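Local coordinates for Rv3651-like N-terminal domain-containing protein (Mycobacterium tuberculosis, PDB 4Q6U), which is of unknown function but, with three sensor-like domains, one of the GAF clan and two of the PAS-fold clan, probably acts in signal sensing, at residues 10-15 / 26-31; 243-248 / 327-332. One frame throughout, in Å; residues are numbered along the deposited sequence.

Contact 1 of 2, residues 10-15 / 26-31; sequences THDWLL and VARGRE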
ATOM      1  N   THR B  10     -20.495 -21.690  18.351  1.00 83.98           N
ATOM      2  CA  THR B  10     -20.244 -21.009  19.617  1.00 83.58           C
ATOM      3  C   THR B  10     -19.380 -21.866  20.540  1.00 88.42           C
ATOM      4  O   THR B  10     -19.305 -21.620  21.746  1.00 87.85           O
ATOM      5  CB  THR B  10     -21.563 -20.657  20.337  1.00 85.19           C
ATOM      6  N   HIS B  11     -18.728 -22.873  19.967  1.00 85.24           N
ATOM      7  CA  HIS B  11     -17.926 -23.803  20.752  1.00 76.11           C
ATOM      8  C   HIS B  11     -16.498 -23.308  20.937  1.00 64.54           C
ATOM      9  O   HIS B  11     -15.736 -23.887  21.706  1.00 62.42           O
ATOM     10  CB  HIS B  11     -17.909 -25.183  20.092  1.00 74.60           C
ATOM     11  N   ASP B  12     -16.140 -22.246  20.221  1.00 60.46           N
ATOM     12  CA  ASP B  12     -14.770 -21.732  20.244  1.00 55.24           C
ATOM     13  C   ASP B  12     -14.474 -20.930  21.504  1.00 51.81           C
ATOM     14  O   ASP B  12     -15.386 -20.454  22.180  1.00 52.26           O
ATOM     15  CB  ASP B  12     -14.506 -20.856  19.017  1.00 57.79           C
ATOM     16  CG  ASP B  12     -14.505 -21.644  17.721  1.00 71.91           C
ATOM     17  OD1 ASP B  12     -13.496 -22.322  17.435  1.00 64.93           O
ATOM     18  OD2 ASP B  12     -15.510 -21.572  16.983  1.00 83.23           O
ATOM     19  N   TRP B  13     -13.189 -20.790  21.816  1.00 46.89           N
ATOM     20  CA  TRP B  13     -12.741 -19.874  22.855  1.00 46.65           C
ATOM     21  C   TRP B  13     -12.866 -18.445  22.345  1.00 55.12           C
ATOM     22  O   TRP B  13     -12.449 -18.146  21.231  1.00 44.17           O
ATOM     23  CB  TRP B  13     -11.286 -20.144  23.243  1.00 47.59           C
ATOM     24  CG  TRP B  13     -11.064 -21.355  24.070  1.00 48.67           C
ATOM     25  CD1 TRP B  13     -10.777 -22.616  23.632  1.00 44.19           C
ATOM     26  CD2 TRP B  13     -11.087 -21.421  25.502  1.00 54.51           C
ATOM     27  NE1 TRP B  13     -10.629 -23.467  24.705  1.00 46.55           N
ATOM     28  CE2 TRP B  13     -10.818 -22.757  25.863  1.00 53.36           C
ATOM     29  CE3 TRP B  13     -11.321 -20.480  26.510  1.00 47.72           C
ATOM     30  CZ2 TRP B  13     -10.775 -23.175  27.195  1.00 48.59           C
ATOM     31  CZ3 TRP B  13     -11.275 -20.897  27.834  1.00 54.24           C
ATOM     32  CH2 TRP B  13     -10.998 -22.230  28.162  1.00 49.76           C
ATOM     33  N   LEU B  14     -13.430 -17.563  23.158  1.00 48.03           N
ATOM     34  CA  LEU B  14     -13.455 -16.142  22.829  1.00 47.66           C
ATOM     35  C   LEU B  14     -12.314 -15.407  23.529  1.00 45.79           C
ATOM     36  O   LEU B  14     -12.208 -15.472  24.752  1.00 46.72           O
ATOM     37  CB  LEU B  14     -14.788 -15.517  23.241  1.00 55.34           C
ATOM     38  CG  LEU B  14     -16.030 -16.023  22.525  1.00 53.37           C
ATOM     39  CD1 LEU B  14     -17.239 -15.247  23.001  1.00 56.71           C
ATOM     40  CD2 LEU B  14     -15.830 -15.877  21.018  1.00 51.67           C
ATOM     41  N   LEU B  15     -11.475 -14.697  22.776  1.00 48.26           N
ATOM     42  CA  LEU B  15     -10.472 -13.853  23.411  1.00 43.23           C
ATOM     43  C   LEU B  15     -11.028 -12.444  23.595  1.00 44.31           C
ATOM     44  O   LEU B  15     -11.394 -11.768  22.636  1.00 47.70           O
ATOM     45  CB  LEU B  15      -9.177 -13.819  22.609  1.00 38.73           C
ATOM     46  CG  LEU B  15      -8.020 -13.020  23.226  1.00 40.38           C
ATOM     47  CD1 LEU B  15      -7.502 -13.680  24.493  1.00 41.96           C
ATOM     48  CD2 LEU B  15      -6.886 -12.858  22.225  1.00 38.59           C
ATOM     49  N   VAL B  26     -11.759  -9.857  20.564  1.00 44.30           N
ATOM     50  CA  VAL B  26     -10.758  -9.647  19.533  1.00 40.46           C
ATOM     51  C   VAL B  26     -10.443 -10.952  18.801  1.00 38.82           C
ATOM     52  O   VAL B  26      -9.852 -10.935  17.719  1.00 41.83           O
ATOM     53  CB  VAL B  26      -9.454  -9.054  20.114  1.00 39.53           C
ATOM     54  CG1 VAL B  26      -9.724  -7.697  20.759  1.00 40.15           C
ATOM     55  CG2 VAL B  26      -8.853 -10.002  21.117  1.00 44.09           C
ATOM     56  N   ALA B  27     -10.861 -12.081  19.371  1.00 39.74           N
ATOM     57  CA  ALA B  27     -10.690 -13.368  18.692  1.00 40.29           C
ATOM     58  C   ALA B  27     -11.820 -14.351  18.979  1.00 45.21           C
ATOM     59  O   ALA B  27     -12.203 -14.548  20.135  1.00 48.38           O
ATOM     60  CB  ALA B  27      -9.358 -13.995  19.074  1.00 39.38           C
ATOM     61  N   ARG B  28     -12.360 -14.951  17.920  1.00 44.11           N
ATOM     62  CA  ARG B  28     -13.198 -16.145  18.061  1.00 46.01           C
ATOM     63  C   ARG B  28     -12.373 -17.320  17.567  1.00 48.73           C
ATOM     64  O   ARG B  28     -12.153 -17.468  16.367  1.00 46.87           O
ATOM     65  CB  ARG B  28     -14.506 -16.032  17.276  1.00 49.22           C
ATOM     66  CG  ARG B  28     -15.431 -17.236  17.482  1.00 48.07           C
ATOM     67  CD  ARG B  28     -16.900 -16.902  17.220  1.00 61.92           C
ATOM     68  NE  ARG B  28     -17.145 -16.454  15.855  1.00 62.83           N
ATOM     69  CZ  ARG B  28     -18.334 -16.063  15.401  1.00 69.91           C
ATOM     70  NH1 ARG B  28     -19.386 -16.064  16.208  1.00 70.59           N
ATOM     71  NH2 ARG B  28     -18.472 -15.670  14.139  1.00 72.31           N
ATOM     72  N   GLY B  29     -11.886 -18.139  18.490  1.00 46.74           N
ATOM     73  CA  GLY B  29     -10.870 -19.104  18.124  1.00 47.83           C
ATOM     74  C   GLY B  29      -9.643 -18.296  17.734  1.00 43.96           C
ATOM     75  O   GLY B  29      -9.076 -17.607  18.571  1.00 39.64           O
ATOM     76  N   ARG B  30      -9.261 -18.345  16.461  1.00 38.53           N
ATOM     77  CA  ARG B  30      -8.099 -17.587  15.998  1.00 45.36           C
ATOM     78  C   ARG B  30      -8.473 -16.488  15.008  1.00 45.93           C
ATOM     79  O   ARG B  30      -7.615 -15.702  14.587  1.00 42.14           O
ATOM     80  CB  ARG B  30      -7.065 -18.531  15.372  1.00 44.23           C
ATOM     81  CG  ARG B  30      -6.481 -19.516  16.375  1.00 43.19           C
ATOM     82  CD  ARG B  30      -5.523 -20.512  15.728  1.00 43.53           C
ATOM     83  NE  ARG B  30      -5.111 -21.551  16.676  1.00 43.20           N
ATOM     84  CZ  ARG B  30      -4.126 -21.422  17.560  1.00 44.84           C
ATOM     85  NH1 ARG B  30      -3.436 -20.290  17.639  1.00 42.19           N
ATOM     86  NH2 ARG B  30      -3.831 -22.428  18.372  1.00 46.61           N
ATOM     87  N   GLU B  31      -9.753 -16.438  14.642  1.00 40.77           N
ATOM     88  CA  GLU B  31     -10.243 -15.445  13.701  1.00 41.51           C
ATOM     89  C   GLU B  31     -10.361 -14.091  14.391  1.00 42.50           C
ATOM     90  O   GLU B  31     -10.962 -13.984  15.450  1.00 37.09           O
ATOM     91  CB  GLU B  31     -11.593 -15.876  13.107  1.00 42.70           C
TER
HETATM   92  O   HOH W   1      -9.638 -17.388  21.337  1.00 45.06           O
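L15 pairs with A27 and L14 with R28 where the antiparallel strands 14-17 and 24-28 of an N-terminal beta hairpin run together, their touching parts 151° apart in direction. The L15 amide donates to A27 O at 2.7 Å. In return L15 O takes a nearly straight bond from V26 N (2.8 Å, 175° at the hydrogen) and a weak one from A27 N, so that V26 and A27 both face L15: a classic beta bulge. Just past R28, G29 N donates to W13 O at 2.8 Å, and a water bridges that same carbonyl to G29 O.

On one face L15 CB lies 3.5 Å from A27 CB. With CG anti to its backbone N (chi1 -177°), L15 sends CD2 across V26, 3.6 Å from V26 CG2; W214 of strand 206-215 packs against L15, V26 and A27. On the other face L14 and R28 lie side by side, L14 CD2 resting 3.8 Å from the aliphatic R28 CG, and F41 of helix 38-41 touches both. D12 CB lies 4.0 Å from R28 CG, but its carboxylate makes no salt bridge with the guanidinium. The W13 indole turns away from 26-31, donating through NE1 to P103 O and meeting the W94 ring.

G29, at positive phi, belongs to a type II' turn from R28 to E31 that leads into strand 31-37. The R28 guanidinium comes close to K33, a like charge, so R28 serves this contact through its methylenes, and the pairing depends mainly on the backbone bonds.

Contact 2 of 2, residues 243-248 / 327-332; sequences RALVDL and AGLVAL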
ATOM      1  N   ARG B 243      19.155   0.746   6.627  1.00 27.96           N
ATOM      2  CA  ARG B 243      18.099   1.728   6.874  1.00 26.69           C
ATOM      3  C   ARG B 243      17.168   1.336   8.012  1.00 27.30           C
ATOM      4  O   ARG B 243      16.880   0.158   8.210  1.00 27.49           O
ATOM      5  CB  ARG B 243      17.294   1.948   5.602  1.00 21.70           C
ATOM      6  CG  ARG B 243      18.125   2.614   4.484  1.00 21.57           C
ATOM      7  CD  ARG B 243      17.312   2.594   3.158  1.00 20.59           C
ATOM      8  NE  ARG B 243      17.023   1.233   2.732  1.00 24.95           N
ATOM      9  CZ  ARG B 243      16.245   0.927   1.700  1.00 24.15           C
ATOM     10  NH1 ARG B 243      15.684   1.894   0.987  1.00 24.10           N
ATOM     11  NH2 ARG B 243      16.038  -0.343   1.385  1.00 27.97           N
ATOM     12  N   ALA B 244      16.693   2.341   8.745  1.00 23.65           N
ATOM     13  CA  ALA B 244      15.843   2.119   9.908  1.00 28.79           C
ATOM     14  C   ALA B 244      14.923   3.304  10.110  1.00 30.70           C
ATOM     15  O   ALA B 244      15.217   4.404   9.656  1.00 28.35           O
ATOM     16  CB  ALA B 244      16.687   1.897  11.157  1.00 27.14           C
ATOM     17  N   LEU B 245      13.808   3.077  10.796  1.00 23.28           N
ATOM     18  CA  LEU B 245      12.985   4.181  11.250  1.00 23.89           C
ATOM     19  C   LEU B 245      13.300   4.431  12.711  1.00 27.84           C
ATOM     20  O   LEU B 245      13.475   3.484  13.477  1.00 31.06           O
ATOM     21  CB  LEU B 245      11.505   3.887  11.060  1.00 26.88           C
ATOM     22  CG  LEU B 245      11.098   3.692   9.596  1.00 26.19           C
ATOM     23  CD1 LEU B 245       9.678   3.184   9.523  1.00 28.80           C
ATOM     24  CD2 LEU B 245      11.235   5.019   8.864  1.00 23.81           C
ATOM     25  N   VAL B 246      13.392   5.702  13.088  1.00 30.95           N
ATOM     26  CA  VAL B 246      13.711   6.060  14.465  1.00 31.23           C
ATOM     27  C   VAL B 246      12.798   7.167  14.987  1.00 38.79           C
ATOM     28  O   VAL B 246      12.223   7.930  14.204  1.00 39.77           O
ATOM     29  CB  VAL B 246      15.181   6.520  14.608  1.00 39.04           C
ATOM     30  CG1 VAL B 246      16.119   5.539  13.920  1.00 39.82           C
ATOM     31  CG2 VAL B 246      15.365   7.930  14.053  1.00 39.65           C
ATOM     32  N   ASP B 247      12.647   7.238  16.310  1.00 37.00           N
ATOM     33  CA  ASP B 247      11.991   8.382  16.926  1.00 42.50           C
ATOM     34  C   ASP B 247      12.987   9.529  16.930  1.00 45.65           C
ATOM     35  O   ASP B 247      14.060   9.437  17.525  1.00 53.52           O
ATOM     36  CB  ASP B 247      11.500   8.062  18.348  1.00 38.49           C
ATOM     37  CG  ASP B 247      10.641   9.181  18.949  1.00 45.07           C
ATOM     38  OD1 ASP B 247      10.938  10.367  18.716  1.00 48.66           O
ATOM     39  OD2 ASP B 247       9.663   8.878  19.667  1.00 49.57           O
ATOM     40  N   LEU B 248      12.626  10.607  16.245  1.00 47.95           N
ATOM     41  CA  LEU B 248      13.502  11.760  16.089  1.00 53.01           C
ATOM     42  C   LEU B 248      13.904  12.408  17.420  1.00 62.02           C
ATOM     43  O   LEU B 248      15.067  12.766  17.623  1.00 67.84           O
ATOM     44  CB  LEU B 248      12.820  12.786  15.183  1.00 58.39           C
ATOM     45  CG  LEU B 248      12.780  12.338  13.718  1.00 64.24           C
ATOM     46  CD1 LEU B 248      11.953  13.284  12.852  1.00 66.20           C
ATOM     47  CD2 LEU B 248      14.205  12.222  13.184  1.00 58.61           C
ATOM     48  N   ALA B 327       8.531  10.649  11.760  1.00 35.27           N
ATOM     49  CA  ALA B 327       9.552   9.722  12.223  1.00 40.11           C
ATOM     50  C   ALA B 327      10.802   9.947  11.403  1.00 34.84           C
ATOM     51  O   ALA B 327      10.756  10.610  10.360  1.00 37.12           O
ATOM     52  CB  ALA B 327       9.080   8.278  12.105  1.00 41.08           C
ATOM     53  N   GLY B 328      11.927   9.410  11.867  1.00 34.40           N
ATOM     54  CA  GLY B 328      13.171   9.563  11.128  1.00 37.50           C
ATOM     55  C   GLY B 328      13.489   8.349  10.276  1.00 35.29           C
ATOM     56  O   GLY B 328      13.452   7.217  10.753  1.00 38.01           O
ATOM     57  N   LEU B 329      13.767   8.578   8.999  1.00 29.88           N
ATOM     58  CA  LEU B 329      14.344   7.533   8.177  1.00 28.83           C
ATOM     59  C   LEU B 329      15.847   7.711   8.236  1.00 38.54           C
ATOM     60  O   LEU B 329      16.378   8.717   7.763  1.00 34.27           O
ATOM     61  CB  LEU B 329      13.855   7.600   6.732  1.00 27.93           C
ATOM     62  CG  LEU B 329      14.666   6.710   5.789  1.00 34.78           C
ATOM     63  CD1 LEU B 329      14.449   5.249   6.142  1.00 32.97           C
ATOM     64  CD2 LEU B 329      14.338   6.981   4.332  1.00 40.11           C
ATOM     65  N   VAL B 330      16.529   6.744   8.827  1.00 29.02           N
ATOM     66  CA  VAL B 330      17.963   6.848   9.003  1.00 34.14           C
ATOM     67  C   VAL B 330      18.693   5.812   8.163  1.00 34.65           C
ATOM     68  O   VAL B 330      18.312   4.648   8.157  1.00 36.48           O
ATOM     69  CB  VAL B 330      18.347   6.672  10.493  1.00 38.20           C
ATOM     70  CG1 VAL B 330      19.832   6.633  10.639  1.00 49.91           C
ATOM     71  CG2 VAL B 330      17.763   7.804  11.325  1.00 36.33           C
ATOM     72  N   ALA B 331      19.730   6.244   7.447  1.00 34.71           N
ATOM     73  CA  ALA B 331      20.594   5.330   6.706  1.00 31.84           C
ATOM     74  C   ALA B 331      21.944   5.215   7.407  1.00 36.35           C
ATOM     75  O   ALA B 331      22.664   6.195   7.534  1.00 36.36           O
ATOM     76  CB  ALA B 331      20.775   5.798   5.272  1.00 31.91           C
ATOM     77  N   LEU B 332      22.280   4.012   7.850  1.00 34.17           N
ATOM     78  CA  LEU B 332      23.489   3.796   8.640  1.00 36.52           C
ATOM     79  C   LEU B 332      24.572   3.060   7.891  1.00 34.15           C
ATOM     80  O   LEU B 332      24.330   2.002   7.324  1.00 39.52           O
ATOM     81  CB  LEU B 332      23.159   2.999   9.890  1.00 32.56           C
ATOM     82  CG  LEU B 332      22.032   3.554  10.739  1.00 35.94           C
ATOM     83  CD1 LEU B 332      21.605   2.483  11.707  1.00 43.68           C
ATOM     84  CD2 LEU B 332      22.587   4.726  11.481  1.00 45.56           C
TER
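R243 through V246 pair with A331 through G328 as neighbouring antiparallel strands in the five-stranded sheet of the C-terminal domain, whose strand order 2-1-5-4-3 is that of a PAS fold; here the first strand meets the fifth. The strand axes approach to 4.6 Å. V330 N donates almost straight to A244 O at 2.8 Å and A244 N bonds V330 O in return; V246 and G328, the second hydrogen-bonded pair, likewise bond each other in both directions.

On the face carrying A244, V246 and V330, the two valines cross at about a right angle. V330 CG2 fits against both V246 methyls, CG2 at 3.6 Å and CG1 at 3.8 Å. V314 of strand 309-320 packs on V330, while L253 and W256 border A244.

The opposite face bears R243, L245, L329 and A331. L245 and L329 use different rotamers: CG of L245 is anti to the carbonyl carbon (chi1 -63°), whereas CG of L329 is anti to the backbone N (chi1 168°). Their branches meet loosely, L245 CD2 to L329 CD1 being 4.2 Å, and L245 CD2 lies nearer to G328 O. L161 of helix 157-165 packs on L245, and L236 of the second subunit reaches L329. R243 lays CG alongside A331 CB, then bends at chi3 to carry its guanidinium off the strand pair, where NH2 forms a salt bridge with D258 and NH1 donates to L233 O.

Beyond the paired strands, L248 folds back over the glycine, where no side chain intervenes, bringing its CD2 to 3.5 Å from G328 CA.

Both contacts join adjacent antiparallel strands, but in different domains: contact 1 lies in the N-terminal GAF-clan region and contact 2 in the C-terminal PAS-fold region, their centres 38 Å apart on opposite sides of the chain's centre. Contact 1 lies at the open end of a local hairpin, is only partly buried and has a bulge and a bridging water. Contact 2 is buried, pairs strands 79 residues apart in sequence, keeps regular register and relies more on branched aliphatic side chains. Arginine also behaves differently: R28 offers methylenes at an exposed face, whereas the buried R243 has its charge matched by D258. Contact 2 alone borders the second subunit.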